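Local atomic coordinates of DNA polymerase (Bacillus phage phi29, PDB entry 2PY5), a protein that replicates the viral genome by protein-primed, strand-displacing DNA synthesis with high processivity and fidelity, and proofreads with a 3'-5' exonuclease. Residues 261-275 with 347-360. The protein carries 2 engineered substitutions. Residues are numbered along the deposited sequence; the frame is centred on the assembly and turned at random. Where two conformers were deposited one is given.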
loop_
_atom_site.group_PDB
_atom_site.type_symbol
_atom_site.label_atom_id
_atom_site.label_comp_id
_atom_site.label_asym_id
_atom_site.label_seq_id
_atom_site.Cartn_x
_atom_site.Cartn_y
_atom_site.Cartn_z
ATOM N N ARG F 261 5.907 11.087 -19.190
ATOM C CA ARG F 261 7.223 10.520 -19.437
ATOM C C ARG F 261 7.264 9.504 -20.566
ATOM O O ARG F 261 6.262 8.897 -20.905
ATOM C CB ARG F 261 7.811 9.857 -18.182
ATOM C CG ARG F 261 7.947 10.799 -17.010
ATOM C CD ARG F 261 9.046 11.814 -17.175
ATOM N NE ARG F 261 9.378 12.419 -15.888
ATOM C CZ ARG F 261 10.282 13.364 -15.695
ATOM N NH1 ARG F 261 10.978 13.865 -16.714
ATOM N NH2 ARG F 261 10.505 13.815 -14.465
ATOM N N LEU F 262 8.442 9.359 -21.157
ATOM C CA LEU F 262 8.692 8.305 -22.137
ATOM C C LEU F 262 8.676 6.956 -21.438
ATOM O O LEU F 262 9.486 6.710 -20.544
ATOM C CB LEU F 262 10.041 8.525 -22.813
ATOM C CG LEU F 262 10.377 7.642 -24.004
ATOM C CD1 LEU F 262 9.411 7.893 -25.192
ATOM C CD2 LEU F 262 11.829 7.894 -24.408
ATOM N N LEU F 263 7.783 6.073 -21.864
ATOM C CA LEU F 263 7.563 4.794 -21.187
ATOM C C LEU F 263 7.597 3.622 -22.163
ATOM O O LEU F 263 7.261 3.776 -23.348
ATOM C CB LEU F 263 6.258 4.811 -20.400
ATOM C CG LEU F 263 6.147 5.825 -19.257
ATOM C CD1 LEU F 263 4.723 5.954 -18.727
ATOM C CD2 LEU F 263 7.129 5.408 -18.149
ATOM N N PRO F 264 8.005 2.445 -21.686
ATOM C CA PRO F 264 8.238 1.309 -22.574
ATOM C C PRO F 264 6.977 0.569 -22.983
ATOM O O PRO F 264 6.003 0.488 -22.218
ATOM C CB PRO F 264 9.105 0.391 -21.694
ATOM C CG PRO F 264 8.558 0.620 -20.353
ATOM C CD PRO F 264 8.332 2.093 -20.285
ATOM N N TYR F 265 7.019 -0.034 -24.175
ATOM C CA TYR F 265 5.982 -0.964 -24.598
ATOM C C TYR F 265 6.573 -1.994 -25.570
ATOM O O TYR F 265 7.735 -1.865 -26.038
ATOM C CB TYR F 265 4.795 -0.214 -25.238
ATOM C CG TYR F 265 5.072 0.308 -26.622
ATOM C CD1 TYR F 265 4.729 -0.440 -27.749
ATOM C CD2 TYR F 265 5.687 1.534 -26.816
ATOM C CE1 TYR F 265 4.996 0.023 -29.023
ATOM C CE2 TYR F 265 5.959 2.011 -28.123
ATOM C CZ TYR F 265 5.630 1.231 -29.197
ATOM O OH TYR F 265 5.880 1.701 -30.495
ATOM N N GLY F 266 5.760 -2.999 -25.882
ATOM C CA GLY F 266 6.120 -3.999 -26.865
ATOM C C GLY F 266 7.097 -5.063 -26.441
ATOM O O GLY F 266 7.488 -5.148 -25.265
ATOM N N GLU F 267 7.500 -5.886 -27.408
ATOM C CA GLU F 267 8.414 -6.986 -27.143
ATOM C C GLU F 267 9.810 -6.413 -27.021
ATOM O O GLU F 267 10.261 -5.703 -27.920
ATOM C CB GLU F 267 8.408 -8.020 -28.270
ATOM C CG GLU F 267 9.195 -9.298 -27.933
ATOM C CD GLU F 267 8.564 -10.135 -26.790
ATOM O OE1 GLU F 267 7.321 -10.195 -26.724
ATOM O OE2 GLU F 267 9.322 -10.740 -25.966
ATOM N N PRO F 268 10.501 -6.715 -25.930
ATOM C CA PRO F 268 11.871 -6.234 -25.843
ATOM C C PRO F 268 12.825 -6.971 -26.774
ATOM O O PRO F 268 12.517 -8.071 -27.248
ATOM C CB PRO F 268 12.257 -6.528 -24.389
ATOM C CG PRO F 268 11.419 -7.653 -24.009
ATOM C CD PRO F 268 10.099 -7.438 -24.709
ATOM N N ILE F 269 13.980 -6.359 -27.012
ATOM C CA ILE F 269 15.091 -7.019 -27.670
ATOM C C ILE F 269 16.232 -7.190 -26.660
ATOM O O ILE F 269 16.619 -6.239 -25.973
ATOM C CB ILE F 269 15.564 -6.237 -28.903
ATOM C CG1 ILE F 269 14.465 -6.233 -29.965
ATOM C CG2 ILE F 269 16.850 -6.831 -29.469
ATOM C CD1 ILE F 269 14.811 -5.417 -31.195
ATOM N N VAL F 270 16.725 -8.414 -26.553
ATOM C CA VAL F 270 17.848 -8.717 -25.664
ATOM C C VAL F 270 19.156 -8.362 -26.370
ATOM O O VAL F 270 19.310 -8.590 -27.591
ATOM C CB VAL F 270 17.890 -10.220 -25.324
ATOM C CG1 VAL F 270 19.142 -10.578 -24.523
ATOM C CG2 VAL F 270 16.639 -10.635 -24.594
ATOM N N PHE F 271 20.121 -7.843 -25.599
ATOM C CA PHE F 271 21.469 -7.585 -26.114
ATOM C C PHE F 271 22.513 -8.051 -25.111
ATOM O O PHE F 271 22.230 -8.122 -23.925
ATOM C CB PHE F 271 21.675 -6.094 -26.442
ATOM C CG PHE F 271 21.468 -5.168 -25.280
ATOM C CD1 PHE F 271 22.506 -4.872 -24.388
ATOM C CD2 PHE F 271 20.232 -4.575 -25.069
ATOM C CE1 PHE F 271 22.298 -4.021 -23.317
ATOM C CE2 PHE F 271 20.032 -3.712 -24.007
ATOM C CZ PHE F 271 21.045 -3.445 -23.127
ATOM N N GLU F 272 23.705 -8.380 -25.605
ATOM C CA GLU F 272 24.855 -8.679 -24.738
ATOM C C GLU F 272 25.710 -7.422 -24.619
ATOM O O GLU F 272 25.714 -6.565 -25.513
ATOM C CB GLU F 272 25.669 -9.867 -25.272
ATOM C CG GLU F 272 24.908 -11.193 -25.292
ATOM C CD GLU F 272 24.337 -11.609 -23.925
ATOM O OE1 GLU F 272 25.121 -12.028 -23.047
ATOM O OE2 GLU F 272 23.097 -11.535 -23.737
ATOM N N GLY F 273 26.430 -7.295 -23.505
ATOM C CA GLY F 273 27.303 -6.166 -23.311
ATOM C C GLY F 273 26.568 -4.885 -23.020
ATOM O O GLY F 273 25.505 -4.908 -22.402
ATOM N N LYS F 274 27.170 -3.769 -23.449
ATOM C CA LYS F 274 26.643 -2.430 -23.208
ATOM C C LYS F 274 25.640 -2.038 -24.292
ATOM O O LYS F 274 25.916 -2.220 -25.483
ATOM C CB LYS F 274 27.787 -1.409 -23.193
ATOM C CG LYS F 274 27.401 -0.000 -22.756
ATOM C CD LYS F 274 28.616 0.925 -22.836
ATOM C CE LYS F 274 28.402 2.266 -22.194
ATOM N NZ LYS F 274 27.599 3.195 -23.037
ATOM N N TYR F 275 24.500 -1.493 -23.867
ATOM C CA TYR F 275 23.477 -0.965 -24.786
ATOM C C TYR F 275 24.093 0.014 -25.794
ATOM O O TYR F 275 24.885 0.880 -25.416
ATOM C CB TYR F 275 22.411 -0.249 -23.981
ATOM C CG TYR F 275 21.392 0.527 -24.760
ATOM C CD1 TYR F 275 20.335 -0.114 -25.405
ATOM C CD2 TYR F 275 21.443 1.909 -24.797
ATOM C CE1 TYR F 275 19.384 0.604 -26.104
ATOM C CE2 TYR F 275 20.502 2.640 -25.492
ATOM C CZ TYR F 275 19.461 1.984 -26.138
ATOM O OH TYR F 275 18.499 2.700 -26.826
ATOM N N TYR F 347 29.793 -4.320 -18.272
ATOM C CA TYR F 347 28.455 -4.311 -18.863
ATOM C C TYR F 347 28.141 -5.714 -19.345
ATOM O O TYR F 347 28.787 -6.232 -20.254
ATOM C CB TYR F 347 28.394 -3.314 -20.023
ATOM C CG TYR F 347 28.493 -1.881 -19.587
ATOM C CD1 TYR F 347 29.705 -1.199 -19.613
ATOM C CD2 TYR F 347 27.369 -1.203 -19.157
ATOM C CE1 TYR F 347 29.783 0.135 -19.206
ATOM C CE2 TYR F 347 27.430 0.115 -18.755
ATOM C CZ TYR F 347 28.636 0.784 -18.778
ATOM O OH TYR F 347 28.649 2.110 -18.365
ATOM N N ILE F 348 27.144 -6.346 -18.728
ATOM C CA ILE F 348 26.934 -7.782 -18.915
ATOM C C ILE F 348 25.990 -8.062 -20.081
ATOM O O ILE F 348 26.335 -8.747 -21.044
ATOM C CB ILE F 348 26.402 -8.447 -17.614
ATOM C CG1 ILE F 348 27.308 -8.118 -16.395
ATOM C CG2 ILE F 348 26.307 -9.961 -17.804
ATOM C CD1 ILE F 348 28.746 -8.585 -16.508
ATOM N N SER F 349 24.784 -7.524 -19.970
ATOM C CA SER F 349 23.720 -7.743 -20.941
ATOM C C SER F 349 22.575 -6.798 -20.597
ATOM O O SER F 349 22.624 -6.083 -19.599
ATOM C CB SER F 349 23.234 -9.194 -20.875
ATOM O OG SER F 349 22.322 -9.401 -19.805
ATOM N N GLY F 350 21.515 -6.828 -21.399
ATOM C CA GLY F 350 20.324 -6.095 -21.040
ATOM C C GLY F 350 19.166 -6.321 -21.992
ATOM O O GLY F 350 19.191 -7.237 -22.813
ATOM N N LEU F 351 18.167 -5.462 -21.847
ATOM C CA LEU F 351 16.964 -5.487 -22.684
ATOM C C LEU F 351 16.645 -4.072 -23.111
ATOM O O LEU F 351 16.711 -3.140 -22.309
ATOM C CB LEU F 351 15.749 -6.063 -21.936
ATOM C CG LEU F 351 15.872 -7.376 -21.166
ATOM C CD1 LEU F 351 16.361 -7.107 -19.756
ATOM C CD2 LEU F 351 14.516 -8.100 -21.123
ATOM N N LYS F 352 16.286 -3.902 -24.385
ATOM C CA LYS F 352 15.862 -2.585 -24.875
ATOM C C LYS F 352 14.409 -2.607 -25.326
ATOM O O LYS F 352 13.872 -3.664 -25.716
ATOM C CB LYS F 352 16.785 -2.043 -25.965
ATOM C CG LYS F 352 16.853 -2.888 -27.209
ATOM C CD LYS F 352 17.770 -2.295 -28.255
ATOM C CE LYS F 352 17.717 -3.089 -29.533
ATOM N NZ LYS F 352 18.669 -2.529 -30.591
ATOM N N PHE F 353 13.770 -1.454 -25.219
ATOM C CA PHE F 353 12.324 -1.335 -25.420
ATOM C C PHE F 353 11.966 -0.179 -26.339
ATOM O O PHE F 353 12.499 0.910 -26.223
ATOM C CB PHE F 353 11.603 -1.074 -24.086
ATOM C CG PHE F 353 11.892 -2.104 -23.026
ATOM C CD1 PHE F 353 12.999 -1.968 -22.216
ATOM C CD2 PHE F 353 11.071 -3.198 -22.860
ATOM C CE1 PHE F 353 13.296 -2.911 -21.245
ATOM C CE2 PHE F 353 11.379 -4.147 -21.877
ATOM C CZ PHE F 353 12.500 -3.979 -21.092
ATOM N N LYS F 354 10.967 -0.419 -27.172
ATOM C CA LYS F 354 10.230 0.669 -27.789
ATOM C C LYS F 354 9.602 1.529 -26.708
ATOM O O LYS F 354 9.396 1.073 -25.572
ATOM C CB LYS F 354 9.150 0.139 -28.733
ATOM C CG LYS F 354 9.669 -0.797 -29.784
ATOM C CD LYS F 354 8.600 -1.208 -30.791
ATOM C CE LYS F 354 7.814 -2.386 -30.325
ATOM N NZ LYS F 354 7.172 -3.060 -31.508
ATOM N N ALA F 355 9.279 2.767 -27.053
ATOM C CA ALA F 355 8.744 3.668 -26.060
ATOM C C ALA F 355 7.917 4.786 -26.656
ATOM O O ALA F 355 8.107 5.179 -27.824
ATOM C CB ALA F 355 9.884 4.238 -25.223
ATOM N N THR F 356 7.007 5.299 -25.842
ATOM C CA THR F 356 6.122 6.366 -26.263
ATOM C C THR F 356 5.602 7.102 -25.031
ATOM O O THR F 356 5.622 6.554 -23.911
ATOM C CB THR F 356 4.953 5.818 -27.092
ATOM O OG1 THR F 356 4.259 6.915 -27.708
ATOM C CG2 THR F 356 3.998 5.018 -26.230
ATOM N N THR F 357 5.145 8.324 -25.247
ATOM C CA THR F 357 4.394 9.054 -24.252
ATOM C C THR F 357 2.927 8.860 -24.569
ATOM O O THR F 357 2.581 8.427 -25.673
ATOM C CB THR F 357 4.748 10.553 -24.257
ATOM O OG1 THR F 357 4.357 11.149 -25.515
ATOM C CG2 THR F 357 6.230 10.740 -24.007
ATOM N N GLY F 358 2.059 9.170 -23.612
ATOM C CA GLY F 358 0.633 9.262 -23.882
ATOM C C GLY F 358 -0.247 8.031 -23.712
ATOM O O GLY F 358 -1.465 8.111 -23.935
ATOM N N LEU F 359 0.335 6.894 -23.325
ATOM C CA LEU F 359 -0.456 5.663 -23.177
ATOM C C LEU F 359 -1.543 5.787 -22.116
ATOM O O LEU F 359 -2.554 5.092 -22.198
ATOM C CB LEU F 359 0.435 4.446 -22.883
ATOM C CG LEU F 359 1.230 3.929 -24.078
ATOM C CD1 LEU F 359 2.389 3.056 -23.615
ATOM C CD2 LEU F 359 0.327 3.154 -25.026
ATOM N N PHE F 360 -1.340 6.674 -21.130
ATOM C CA PHE F 360 -2.267 6.828 -20.010
ATOM C C PHE F 360 -3.114 8.092 -20.048
ATOM O O PHE F 360 -3.883 8.335 -19.115
ATOM C CB PHE F 360 -1.495 6.780 -18.685
ATOM C CG PHE F 360 -0.742 5.515 -18.485
ATOM C CD1 PHE F 360 0.599 5.421 -18.818
ATOM C CD2 PHE F 360 -1.389 4.399 -18.009
ATOM C CE1 PHE F 360 1.271 4.247 -18.617
ATOM C CE2 PHE F 360 -0.711 3.207 -17.837
ATOM C CZ PHE F 360 0.618 3.144 -18.140
HETATM O O HOH W 1 3.566 8.780 -20.933
HETATM O O HOH W 2 9.908 -3.083 -26.984
HETATM O O HOH W 3 6.248 -5.382 -29.971
#
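Phe271 lays its ring flat over the backbone of Gly350, whose CA stands 3.8 Å from the ring centroid. With chi1 at 58°, CG sits over the main chain, flanked by N and C, and the ring folds across to the neighbouring strand; glycine suits the place because, with no side chain, it lets the ring settle directly on its backbone. Beneath the ring a pair of backbone hydrogen bonds, Phe271 N to Gly350 O (3.0 Å) and Gly350 N to Phe271 O (2.9 Å), ties the strands together. Tyr265 also turns its ring across the neighbouring strand (chi1 74°), but what lies over its face is a side-chain carbon, Lys354 CB, 3.9 Å from the centroid. Both belong to an antiparallel sheet in the polymerization region, where strand 347-356 pairs with 263-265 and then, past a corner at Gly266, with 267-272; its other edge bonds to strand 283-294. Glycine suits the corner because it readily adopts the positive phi found there (77°), and Pro268, with no N-H to offer, packs CB 3.6 Å from Phe353 CE2. Here the pairing opens and water takes over: one molecule donates to Tyr265 O and accepts from Lys354 N, while another joins Glu267 N to Lys354 NZ. Exposed Lys274 spends its long aliphatic chain on the Tyr347 ring, CG 3.8 Å from the centroid, its ammonium too far for more than weak attraction. Lys352 runs extended beside Ile269 to a salt bridge with Asp278.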